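Local coordinates for protein CurJ (Moorea producens 3L, PDB 5TZ6) that acts as a polyketide synthase dehydratase of the curacin pathway, carrying out a vinylogous dehydration, and is seen here as an inactivated variant with a bound hydroxy-enoic acid, at residues Glu70-Ala81 / Val133-Ala144; Gly179-Gln187 / Cys197-Thr208. The protein carries 1 engineered substitution. One frame throughout, in Å; residues are numbered along the deposited sequence.

Contact 1 (Glu70-Ala81 / Val133-Ala144); sequences ECQIEDILFPQA and VHATGKLSVANA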
loop_
_atom_site.group_PDB
_atom_site.type_symbol
_atom_site.label_atom_id
_atom_site.label_comp_id
_atom_site.label_asym_id
_atom_site.label_seq_id
_atom_site.Cartn_x
_atom_site.Cartn_y
_atom_site.Cartn_z
ATOM N N GLU A 70 13.532 -13.432 -16.381
ATOM C CA GLU A 70 12.616 -14.240 -17.176
ATOM C C GLU A 70 11.454 -14.701 -16.306
ATOM O O GLU A 70 11.662 -15.197 -15.194
ATOM C CB GLU A 70 13.327 -15.466 -17.757
ATOM C CG GLU A 70 14.439 -15.173 -18.757
ATOM C CD GLU A 70 15.794 -14.977 -18.099
ATOM O OE1 GLU A 70 15.928 -15.264 -16.890
ATOM O OE2 GLU A 70 16.732 -14.538 -18.799
ATOM N N CYS A 71 10.233 -14.539 -16.803
ATOM C CA CYS A 71 9.089 -15.065 -16.076
ATOM C C CYS A 71 7.973 -15.405 -17.053
ATOM O O CYS A 71 8.029 -15.082 -18.241
ATOM C CB CYS A 71 8.615 -14.087 -15.002
ATOM S SG CYS A 71 7.701 -12.722 -15.648
ATOM N N GLN A 72 6.949 -16.069 -16.530
ATOM C CA GLN A 72 5.879 -16.598 -17.353
ATOM C C GLN A 72 4.547 -16.416 -16.647
ATOM O O GLN A 72 4.451 -16.546 -15.419
ATOM C CB GLN A 72 6.097 -18.079 -17.676
ATOM C CG GLN A 72 6.140 -18.977 -16.459
ATOM C CD GLN A 72 6.452 -20.418 -16.812
ATOM O OE1 GLN A 72 6.904 -20.716 -17.919
ATOM N NE2 GLN A 72 6.224 -21.322 -15.864
ATOM N N ILE A 73 3.537 -16.076 -17.446
ATOM C CA ILE A 73 2.159 -15.908 -17.016
ATOM C C ILE A 73 1.343 -16.968 -17.739
ATOM O O ILE A 73 1.390 -17.050 -18.969
ATOM C CB ILE A 73 1.646 -14.499 -17.359
ATOM C CG1 ILE A 73 2.719 -13.461 -17.009
ATOM C CG2 ILE A 73 0.316 -14.225 -16.657
ATOM C CD1 ILE A 73 2.406 -12.062 -17.485
ATOM N N GLU A 74 0.590 -17.763 -16.992
ATOM C CA GLU A 74 -0.094 -18.914 -17.559
ATOM C C GLU A 74 -1.582 -18.868 -17.247
ATOM O O GLU A 74 -2.014 -18.266 -16.260
ATOM C CB GLU A 74 0.491 -20.241 -17.051
ATOM C CG GLU A 74 1.855 -20.579 -17.604
ATOM C CD GLU A 74 2.511 -21.712 -16.844
ATOM O OE1 GLU A 74 2.877 -21.510 -15.667
ATOM O OE2 GLU A 74 2.639 -22.815 -17.416
ATOM N N ASP A 75 -2.357 -19.523 -18.109
ATOM C CA ASP A 75 -3.805 -19.619 -17.967
ATOM C C ASP A 75 -4.428 -18.252 -17.702
ATOM O O ASP A 75 -5.158 -18.047 -16.728
ATOM C CB ASP A 75 -4.160 -20.616 -16.868
ATOM C CG ASP A 75 -3.508 -21.964 -17.091
ATOM O OD1 ASP A 75 -3.375 -22.370 -18.266
ATOM O OD2 ASP A 75 -3.112 -22.611 -16.097
ATOM N N ILE A 76 -4.121 -17.307 -18.588
ATOM C CA ILE A 76 -4.628 -15.944 -18.487
ATOM C C ILE A 76 -6.057 -15.886 -19.006
ATOM O O ILE A 76 -6.356 -16.393 -20.095
ATOM C CB ILE A 76 -3.734 -14.977 -19.280
ATOM C CG1 ILE A 76 -2.273 -15.107 -18.845
ATOM C CG2 ILE A 76 -4.246 -13.549 -19.150
ATOM C CD1 ILE A 76 -1.305 -14.457 -19.805
ATOM N N LEU A 77 -6.935 -15.224 -18.254
ATOM C CA LEU A 77 -8.268 -14.885 -18.728
ATOM C C LEU A 77 -8.528 -13.415 -18.437
ATOM O O LEU A 77 -7.960 -12.842 -17.500
ATOM C CB LEU A 77 -9.343 -15.760 -18.071
ATOM C CG LEU A 77 -9.327 -17.214 -18.544
ATOM C CD1 LEU A 77 -10.221 -18.110 -17.677
ATOM C CD2 LEU A 77 -9.696 -17.303 -20.027
ATOM N N PHE A 78 -9.392 -12.804 -19.252
ATOM C CA PHE A 78 -9.772 -11.397 -19.121
ATOM C C PHE A 78 -11.273 -11.323 -18.859
ATOM O O PHE A 78 -12.065 -11.122 -19.790
ATOM C CB PHE A 78 -9.384 -10.615 -20.374
ATOM C CG PHE A 78 -7.921 -10.716 -20.720
ATOM C CD1 PHE A 78 -6.965 -10.062 -19.958
ATOM C CD2 PHE A 78 -7.504 -11.460 -21.808
ATOM C CE1 PHE A 78 -5.615 -10.158 -20.275
ATOM C CE2 PHE A 78 -6.158 -11.554 -22.133
ATOM C CZ PHE A 78 -5.211 -10.900 -21.367
ATOM N N PRO A 79 -11.705 -11.499 -17.609
ATOM C CA PRO A 79 -13.157 -11.584 -17.354
ATOM C C PRO A 79 -13.943 -10.343 -17.753
ATOM O O PRO A 79 -15.070 -10.470 -18.249
ATOM C CB PRO A 79 -13.235 -11.839 -15.843
ATOM C CG PRO A 79 -11.879 -12.358 -15.453
ATOM C CD PRO A 79 -10.904 -11.709 -16.392
ATOM N N GLN A 80 -13.383 -9.149 -17.570
ATOM C CA GLN A 80 -14.120 -7.906 -17.774
ATOM C C GLN A 80 -13.163 -6.811 -18.223
ATOM O O GLN A 80 -12.134 -6.580 -17.579
ATOM C CB GLN A 80 -14.831 -7.469 -16.486
ATOM C CG GLN A 80 -15.806 -6.318 -16.667
ATOM C CD GLN A 80 -16.567 -5.987 -15.397
ATOM O OE1 GLN A 80 -16.674 -6.810 -14.486
ATOM N NE2 GLN A 80 -17.084 -4.765 -15.321
ATOM N N ALA A 81 -13.513 -6.131 -19.311
ATOM C CA ALA A 81 -12.692 -5.040 -19.816
ATOM C C ALA A 81 -12.739 -3.846 -18.872
ATOM O O ALA A 81 -13.748 -3.584 -18.211
ATOM C CB ALA A 81 -13.163 -4.613 -21.206
ATOM N N VAL A 133 -12.995 -7.492 -11.881
ATOM C CA VAL A 133 -11.820 -8.304 -12.177
ATOM C C VAL A 133 -11.509 -8.181 -13.664
ATOM O O VAL A 133 -12.378 -8.416 -14.518
ATOM C CB VAL A 133 -12.040 -9.772 -11.775
ATOM C CG1 VAL A 133 -10.818 -10.603 -12.115
ATOM C CG2 VAL A 133 -12.355 -9.868 -10.291
ATOM N N HIS A 134 -10.273 -7.800 -13.977
ATOM C CA HIS A 134 -9.863 -7.597 -15.356
ATOM C C HIS A 134 -8.898 -8.646 -15.869
ATOM O O HIS A 134 -8.808 -8.830 -17.089
ATOM C CB HIS A 134 -9.224 -6.211 -15.514
ATOM C CG HIS A 134 -10.090 -5.104 -15.009
ATOM N ND1 HIS A 134 -11.373 -4.899 -15.471
ATOM C CD2 HIS A 134 -9.869 -4.150 -14.074
ATOM C CE1 HIS A 134 -11.901 -3.861 -14.848
ATOM N NE2 HIS A 134 -11.010 -3.390 -13.995
ATOM N N ALA A 135 -8.190 -9.347 -14.986
ATOM C CA ALA A 135 -7.371 -10.443 -15.487
ATOM C C ALA A 135 -7.095 -11.409 -14.354
ATOM O O ALA A 135 -7.026 -11.014 -13.193
ATOM C CB ALA A 135 -6.054 -9.939 -16.097
ATOM N N THR A 136 -6.960 -12.682 -14.698
ATOM C CA THR A 136 -6.649 -13.699 -13.710
ATOM C C THR A 136 -5.643 -14.652 -14.319
ATOM O O THR A 136 -5.534 -14.761 -15.543
ATOM C CB THR A 136 -7.910 -14.449 -13.263
ATOM O OG1 THR A 136 -8.542 -15.036 -14.404
ATOM C CG2 THR A 136 -8.881 -13.484 -12.631
ATOM N N GLY A 137 -4.896 -15.336 -13.460
ATOM C CA GLY A 137 -4.053 -16.405 -13.964
ATOM C C GLY A 137 -2.966 -16.768 -12.967
ATOM O O GLY A 137 -3.103 -16.536 -11.774
ATOM N N LYS A 138 -1.883 -17.329 -13.500
ATOM C CA LYS A 138 -0.777 -17.832 -12.700
ATOM C C LYS A 138 0.521 -17.174 -13.154
ATOM O O LYS A 138 0.680 -16.822 -14.320
ATOM C CB LYS A 138 -0.710 -19.366 -12.813
ATOM C CG LYS A 138 0.599 -20.022 -12.445
ATOM C CD LYS A 138 0.345 -21.465 -12.038
ATOM C CE LYS A 138 -0.339 -22.236 -13.166
ATOM N NZ LYS A 138 0.605 -23.030 -13.994
ATOM N N LEU A 139 1.451 -17.001 -12.223
ATOM C CA LEU A 139 2.632 -16.180 -12.461
ATOM C C LEU A 139 3.822 -16.821 -11.773
ATOM O O LEU A 139 3.777 -17.060 -10.565
ATOM C CB LEU A 139 2.406 -14.761 -11.932
ATOM C CG LEU A 139 3.582 -13.796 -11.878
ATOM C CD1 LEU A 139 4.068 -13.496 -13.283
ATOM C CD2 LEU A 139 3.155 -12.528 -11.156
ATOM N N SER A 140 4.888 -17.089 -12.520
ATOM C CA SER A 140 6.032 -17.738 -11.900
ATOM C C SER A 140 7.291 -17.398 -12.678
ATOM O O SER A 140 7.237 -16.921 -13.812
ATOM C CB SER A 140 5.869 -19.260 -11.844
ATOM O OG SER A 140 5.919 -19.825 -13.145
ATOM N N VAL A 141 8.436 -17.687 -12.058
ATOM C CA VAL A 141 9.703 -17.484 -12.742
ATOM C C VAL A 141 9.811 -18.466 -13.904
ATOM O O VAL A 141 9.121 -19.490 -13.967
ATOM C CB VAL A 141 10.884 -17.635 -11.768
ATOM C CG1 VAL A 141 12.180 -17.184 -12.424
ATOM C CG2 VAL A 141 10.627 -16.839 -10.500
ATOM N N ALA A 142 10.662 -18.124 -14.860
ATOM C CA ALA A 142 10.939 -18.996 -15.983
ATOM C C ALA A 142 12.438 -18.976 -16.230
ATOM O O ALA A 142 13.192 -18.268 -15.554
ATOM C CB ALA A 142 10.161 -18.568 -17.231
ATOM N N ASN A 143 12.870 -19.771 -17.196
ATOM C CA ASN A 143 14.262 -19.859 -17.600
ATOM C C ASN A 143 14.429 -19.344 -19.025
ATOM O O ASN A 143 13.457 -19.160 -19.766
ATOM C CB ASN A 143 14.778 -21.295 -17.467
ATOM C CG ASN A 143 13.718 -22.320 -17.797
ATOM O OD1 ASN A 143 13.360 -22.508 -18.957
ATOM N ND2 ASN A 143 13.203 -22.990 -16.769
ATOM N N ALA A 144 15.680 -19.091 -19.393
ATOM C CA ALA A 144 15.986 -18.592 -20.721
ATOM C C ALA A 144 15.896 -19.725 -21.734
ATOM O O ALA A 144 16.142 -20.890 -21.416
ATOM C CB ALA A 144 17.377 -17.960 -20.756
HETATM O O HOH W 1 -9.521 -7.311 -19.239
HETATM O O HOH W 2 -15.567 -8.663 -13.351
#
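G137 sits where the two strands fall out of step: the pairing runs E74 with K138, then L77 with T136, one residue too many on the side of 70-81. D75 takes up the excess in a left-handed backbone conformation, and D75 and I76 make a G1 beta bulge against I245 of the adjoining strand. G137, extended as only glycine easily is, brings its CA to 3.4 Å from D75 O.

Beside the bulge, CG of K138 lies anti to the backbone N (chi1 160°), and the chain bends at chi3 and chi4. This carries K138 NZ across to E74 OE1 at 3.2 Å, a salt bridge whose hydrogen bond is weak, with D75 OD2 4.3 Å from the same NZ. Further along that face, the extended chain of Q72 runs along S140, NE2 hydrogen-bonding to S140 OG at 3.1 Å, with OG tilted 15° from the amide plane. On the reverse face I73 and L139 lie side by side, I73 CG1 4.0 Å from L139 CD1, with L58 and L59 of helix 51-65 against I73.

At the far end H134 ND1 donates to Q80 O at 2.8 Å. The acceptor lies in the imidazole plane, although the donor stands 43° above the carbonyl plane; NE2 binds S109 OG, so both ring nitrogens are engaged, fixing the ring's rotation. An antiparallel sheet wrapped around a helix, here 51-65, is characteristic of the hotdog fold.

Contact 2 (Gly179-Gln187 / Cys197-Thr208); sequences GQSFRWIEQ and CQMKVPKTILNT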
loop_
_atom_site.group_PDB
_atom_site.type_symbol
_atom_site.label_atom_id
_atom_site.label_comp_id
_atom_site.label_asym_id
_atom_site.label_seq_id
_atom_site.Cartn_x
_atom_site.Cartn_y
_atom_site.Cartn_z
ATOM N N GLY A 179 -4.644 5.124 -31.652
ATOM C CA GLY A 179 -3.824 6.306 -31.827
ATOM C C GLY A 179 -2.403 5.942 -32.230
ATOM O O GLY A 179 -2.082 4.796 -32.550
ATOM N N GLN A 180 -1.527 6.946 -32.179
ATOM C CA GLN A 180 -0.164 6.764 -32.669
ATOM C C GLN A 180 0.616 5.782 -31.805
ATOM O O GLN A 180 1.286 4.881 -32.327
ATOM C CB GLN A 180 0.559 8.109 -32.709
ATOM C CG GLN A 180 1.918 8.077 -33.389
ATOM C CD GLN A 180 2.419 9.466 -33.759
ATOM O OE1 GLN A 180 1.640 10.415 -33.857
ATOM N NE2 GLN A 180 3.726 9.589 -33.960
ATOM N N SER A 181 0.507 5.904 -30.486
ATOM C CA SER A 181 1.356 5.098 -29.625
ATOM C C SER A 181 0.992 3.619 -29.640
ATOM O O SER A 181 1.784 2.807 -29.152
ATOM C CB SER A 181 1.302 5.652 -28.203
ATOM O OG SER A 181 -0.025 5.655 -27.716
ATOM N N PHE A 182 -0.140 3.236 -30.228
ATOM C CA PHE A 182 -0.478 1.823 -30.372
ATOM C C PHE A 182 -0.158 1.275 -31.760
ATOM O O PHE A 182 -0.457 0.107 -32.034
ATOM C CB PHE A 182 -1.964 1.591 -30.044
ATOM C CG PHE A 182 -2.226 1.322 -28.589
ATOM C CD1 PHE A 182 -2.158 0.030 -28.084
ATOM C CD2 PHE A 182 -2.526 2.355 -27.720
ATOM C CE1 PHE A 182 -2.383 -0.227 -26.731
ATOM C CE2 PHE A 182 -2.756 2.106 -26.369
ATOM C CZ PHE A 182 -2.680 0.813 -25.875
ATOM N N ARG A 183 0.445 2.076 -32.637
ATOM C CA ARG A 183 0.724 1.670 -34.014
ATOM C C ARG A 183 2.219 1.392 -34.151
ATOM O O ARG A 183 2.978 2.197 -34.686
ATOM C CB ARG A 183 0.236 2.736 -35.005
ATOM C CG ARG A 183 -1.289 2.889 -35.008
ATOM C CD ARG A 183 -1.787 3.911 -36.013
ATOM N NE ARG A 183 -3.241 3.992 -35.971
ATOM C CZ ARG A 183 -4.022 4.115 -37.041
ATOM N NH1 ARG A 183 -5.344 4.161 -36.897
ATOM N NH2 ARG A 183 -3.485 4.153 -38.255
ATOM N N TRP A 184 2.633 0.227 -33.650
ATOM C CA TRP A 184 4.020 -0.216 -33.699
ATOM C C TRP A 184 4.369 -0.915 -35.005
ATOM O O TRP A 184 5.533 -0.883 -35.425
ATOM C CB TRP A 184 4.312 -1.187 -32.543
ATOM C CG TRP A 184 4.534 -0.565 -31.190
ATOM C CD1 TRP A 184 3.624 0.116 -30.436
ATOM C CD2 TRP A 184 5.749 -0.585 -30.429
ATOM N NE1 TRP A 184 4.196 0.525 -29.257
ATOM C CE2 TRP A 184 5.502 0.108 -29.228
ATOM C CE3 TRP A 184 7.025 -1.118 -30.650
ATOM C CZ2 TRP A 184 6.482 0.282 -28.249
ATOM C CZ3 TRP A 184 8.001 -0.942 -29.677
ATOM C CH2 TRP A 184 7.722 -0.249 -28.493
ATOM N N ILE A 185 3.398 -1.566 -35.640
ATOM C CA ILE A 185 3.664 -2.393 -36.813
ATOM C C ILE A 185 3.934 -1.493 -38.014
ATOM O O ILE A 185 3.030 -0.832 -38.529
ATOM C CB ILE A 185 2.514 -3.368 -37.087
ATOM C CG1 ILE A 185 2.331 -4.289 -35.871
ATOM C CG2 ILE A 185 2.768 -4.145 -38.368
ATOM C CD1 ILE A 185 1.228 -5.299 -35.985
ATOM N N GLU A 186 5.190 -1.460 -38.457
ATOM C CA GLU A 186 5.569 -0.693 -39.633
ATOM C C GLU A 186 5.500 -1.506 -40.915
ATOM O O GLU A 186 5.197 -0.945 -41.973
ATOM C CB GLU A 186 6.987 -0.136 -39.480
ATOM C CG GLU A 186 7.131 0.946 -38.429
ATOM C CD GLU A 186 7.252 2.325 -39.044
ATOM O OE1 GLU A 186 8.269 2.584 -39.725
ATOM O OE2 GLU A 186 6.330 3.148 -38.855
ATOM N N GLN A 187 5.768 -2.812 -40.864
ATOM C CA GLN A 187 5.763 -3.585 -42.101
ATOM C C GLN A 187 5.182 -4.965 -41.846
ATOM O O GLN A 187 5.253 -5.484 -40.729
ATOM C CB GLN A 187 7.173 -3.699 -42.688
ATOM C CG GLN A 187 7.633 -2.447 -43.396
ATOM C CD GLN A 187 8.938 -2.653 -44.127
ATOM O OE1 GLN A 187 8.987 -2.647 -45.358
ATOM N NE2 GLN A 187 10.008 -2.853 -43.368
ATOM N N CYS A 197 5.774 -9.428 -38.843
ATOM C CA CYS A 197 5.636 -7.984 -38.727
ATOM C C CYS A 197 6.954 -7.369 -38.279
ATOM O O CYS A 197 7.601 -7.872 -37.354
ATOM C CB CYS A 197 4.532 -7.616 -37.738
ATOM S SG CYS A 197 2.897 -8.181 -38.227
ATOM N N GLN A 198 7.355 -6.298 -38.951
ATOM C CA GLN A 198 8.401 -5.420 -38.460
ATOM C C GLN A 198 7.760 -4.297 -37.662
ATOM O O GLN A 198 6.780 -3.687 -38.116
ATOM C CB GLN A 198 9.227 -4.828 -39.596
ATOM C CG GLN A 198 10.334 -3.935 -39.077
ATOM C CD GLN A 198 11.127 -3.287 -40.181
ATOM O OE1 GLN A 198 10.583 -2.540 -40.992
ATOM N NE2 GLN A 198 12.421 -3.569 -40.221
ATOM N N MET A 199 8.340 -4.012 -36.494
ATOM C CA MET A 199 7.805 -3.051 -35.543
ATOM C C MET A 199 8.861 -2.030 -35.155
ATOM O O MET A 199 10.036 -2.368 -34.975
ATOM C CB MET A 199 7.302 -3.739 -34.279
ATOM C CG MET A 199 5.915 -4.306 -34.418
ATOM S SD MET A 199 5.705 -5.807 -33.466
ATOM C CE MET A 199 3.920 -5.956 -33.488
ATOM N N LYS A 200 8.422 -0.780 -35.027
ATOM C CA LYS A 200 9.247 0.308 -34.533
ATOM C C LYS A 200 8.499 1.013 -33.412
ATOM O O LYS A 200 7.264 1.044 -33.389
ATOM C CB LYS A 200 9.594 1.324 -35.633
ATOM C CG LYS A 200 10.520 0.802 -36.717
ATOM C CD LYS A 200 10.811 1.887 -37.748
ATOM C CE LYS A 200 11.814 1.422 -38.797
ATOM N NZ LYS A 200 12.096 2.476 -39.815
ATOM N N VAL A 201 9.262 1.555 -32.471
ATOM C CA VAL A 201 8.702 2.227 -31.302
ATOM C C VAL A 201 8.073 3.535 -31.765
ATOM O O VAL A 201 8.756 4.360 -32.391
ATOM C CB VAL A 201 9.776 2.451 -30.225
ATOM C CG1 VAL A 201 11.014 3.038 -30.846
ATOM C CG2 VAL A 201 9.247 3.356 -29.122
ATOM N N PRO A 202 6.779 3.751 -31.527
ATOM C CA PRO A 202 6.161 5.017 -31.931
ATOM C C PRO A 202 6.947 6.214 -31.412
ATOM O O PRO A 202 7.544 6.179 -30.334
ATOM C CB PRO A 202 4.772 4.946 -31.292
ATOM C CG PRO A 202 4.478 3.489 -31.227
ATOM C CD PRO A 202 5.793 2.800 -30.985
ATOM N N LYS A 203 6.926 7.290 -32.197
ATOM C CA LYS A 203 7.619 8.516 -31.828
ATOM C C LYS A 203 7.016 9.181 -30.594
ATOM O O LYS A 203 7.677 10.012 -29.966
ATOM C CB LYS A 203 7.629 9.450 -33.040
ATOM C CG LYS A 203 8.571 8.939 -34.129
ATOM C CD LYS A 203 8.205 9.437 -35.516
ATOM C CE LYS A 203 7.194 8.488 -36.159
ATOM N NZ LYS A 203 6.707 8.931 -37.493
ATOM N N THR A 204 5.786 8.836 -30.231
ATOM C CA THR A 204 5.128 9.416 -29.068
ATOM C C THR A 204 5.469 8.708 -27.755
ATOM O O THR A 204 5.105 9.213 -26.688
ATOM C CB THR A 204 3.608 9.438 -29.281
ATOM O OG1 THR A 204 3.182 8.220 -29.907
ATOM C CG2 THR A 204 3.213 10.619 -30.150
ATOM N N ILE A 205 6.140 7.557 -27.803
ATOM C CA ILE A 205 6.547 6.813 -26.611
ATOM C C ILE A 205 8.007 7.132 -26.326
ATOM O O ILE A 205 8.844 7.095 -27.237
ATOM C CB ILE A 205 6.351 5.301 -26.798
ATOM C CG1 ILE A 205 4.873 4.972 -26.988
ATOM C CG2 ILE A 205 6.917 4.550 -25.608
ATOM C CD1 ILE A 205 4.610 3.506 -27.186
ATOM N N LEU A 206 8.325 7.447 -25.068
ATOM C CA LEU A 206 9.699 7.797 -24.726
ATOM C C LEU A 206 10.294 7.083 -23.521
ATOM O O LEU A 206 11.506 7.197 -23.314
ATOM C CB LEU A 206 9.810 9.308 -24.478
ATOM C CG LEU A 206 9.383 10.196 -25.642
ATOM C CD1 LEU A 206 9.639 11.651 -25.301
ATOM C CD2 LEU A 206 10.107 9.792 -26.916
ATOM N N ASN A 207 9.509 6.352 -22.729
ATOM C CA ASN A 207 10.009 5.792 -21.478
ATOM C C ASN A 207 10.139 4.272 -21.517
ATOM O O ASN A 207 10.173 3.634 -20.459
ATOM C CB ASN A 207 9.129 6.215 -20.300
ATOM C CG ASN A 207 7.677 5.832 -20.486
ATOM O OD1 ASN A 207 7.273 5.374 -21.555
ATOM N ND2 ASN A 207 6.880 6.016 -19.438
ATOM N N THR A 208 10.213 3.674 -22.710
ATOM C CA THR A 208 10.246 2.217 -22.815
ATOM C C THR A 208 11.375 1.587 -22.004
ATOM O O THR A 208 11.401 0.357 -21.863
ATOM C CB THR A 208 10.373 1.788 -24.281
ATOM O OG1 THR A 208 11.329 2.619 -24.948
ATOM C CG2 THR A 208 9.031 1.908 -24.991
HETATM O O HOH W 3 5.846 3.093 -35.136
#
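The indole of W184 is the large bump, and the chain at V201-P202 is moulded to it. P202 CD lies over the five-membered ring and V201 CA over the six-membered ring, 3.8 Å from its centroid, two CH-pi contacts on the same face. I205 CD1 comes in obliquely, 3.9 Å from W184 CZ2, and M199 CB borders the edge.

P202 CG nestles in the corner formed by the indole and S181 O, 3.5 Å from S181 O. T204, within the type I turn from P202 to I205, sets OG1 3.6 Å from S181 CB. Toward the hairpin, I185 and M199 run alongside each other; bending at chi2 (146°), M199 lays its CE on I185, while I185 CG2 meets C197 CB at 3.9 Å.

A classic bulge follows, E186 N and Q187 N both donating to Q198 O, at 2.8 and 3.1 Å. Outside it E186 crosses K200 at about a right angle.

W184 NE1 bonds mainly to T216 OG1 of helix 215-223, so the buried ring's polar atom is satisfied. The chemistry divides: apolar surfaces fill the interior, main-chain bonds set the register, and the one salt bridge, E186 with K200, long and between exposed residues, probably adds little.

How the contacts relate
Contacts 1 and 2 illustrate a double hotdog, each lying within one of its two related halves, on opposite sides of the chain's centre. Their centres are 24 Å apart and their nearest atoms about 12 Å, so neither touches the other. The bound hydroxy-enoic acid relates them: the side chain of A81, ending the first segment of contact 1, is about 4 Å away, that of I185 in contact 2 about 10 Å. Contact 2 reaches the pocket through neighbours. F182 meets pocket residue F41, probably the engineered position, edge-to-face, and W184 and M199 touch S220, next to pocket residue D219. In contact 1, I73 packs on helix 51-65, which starts at pocket residue G51.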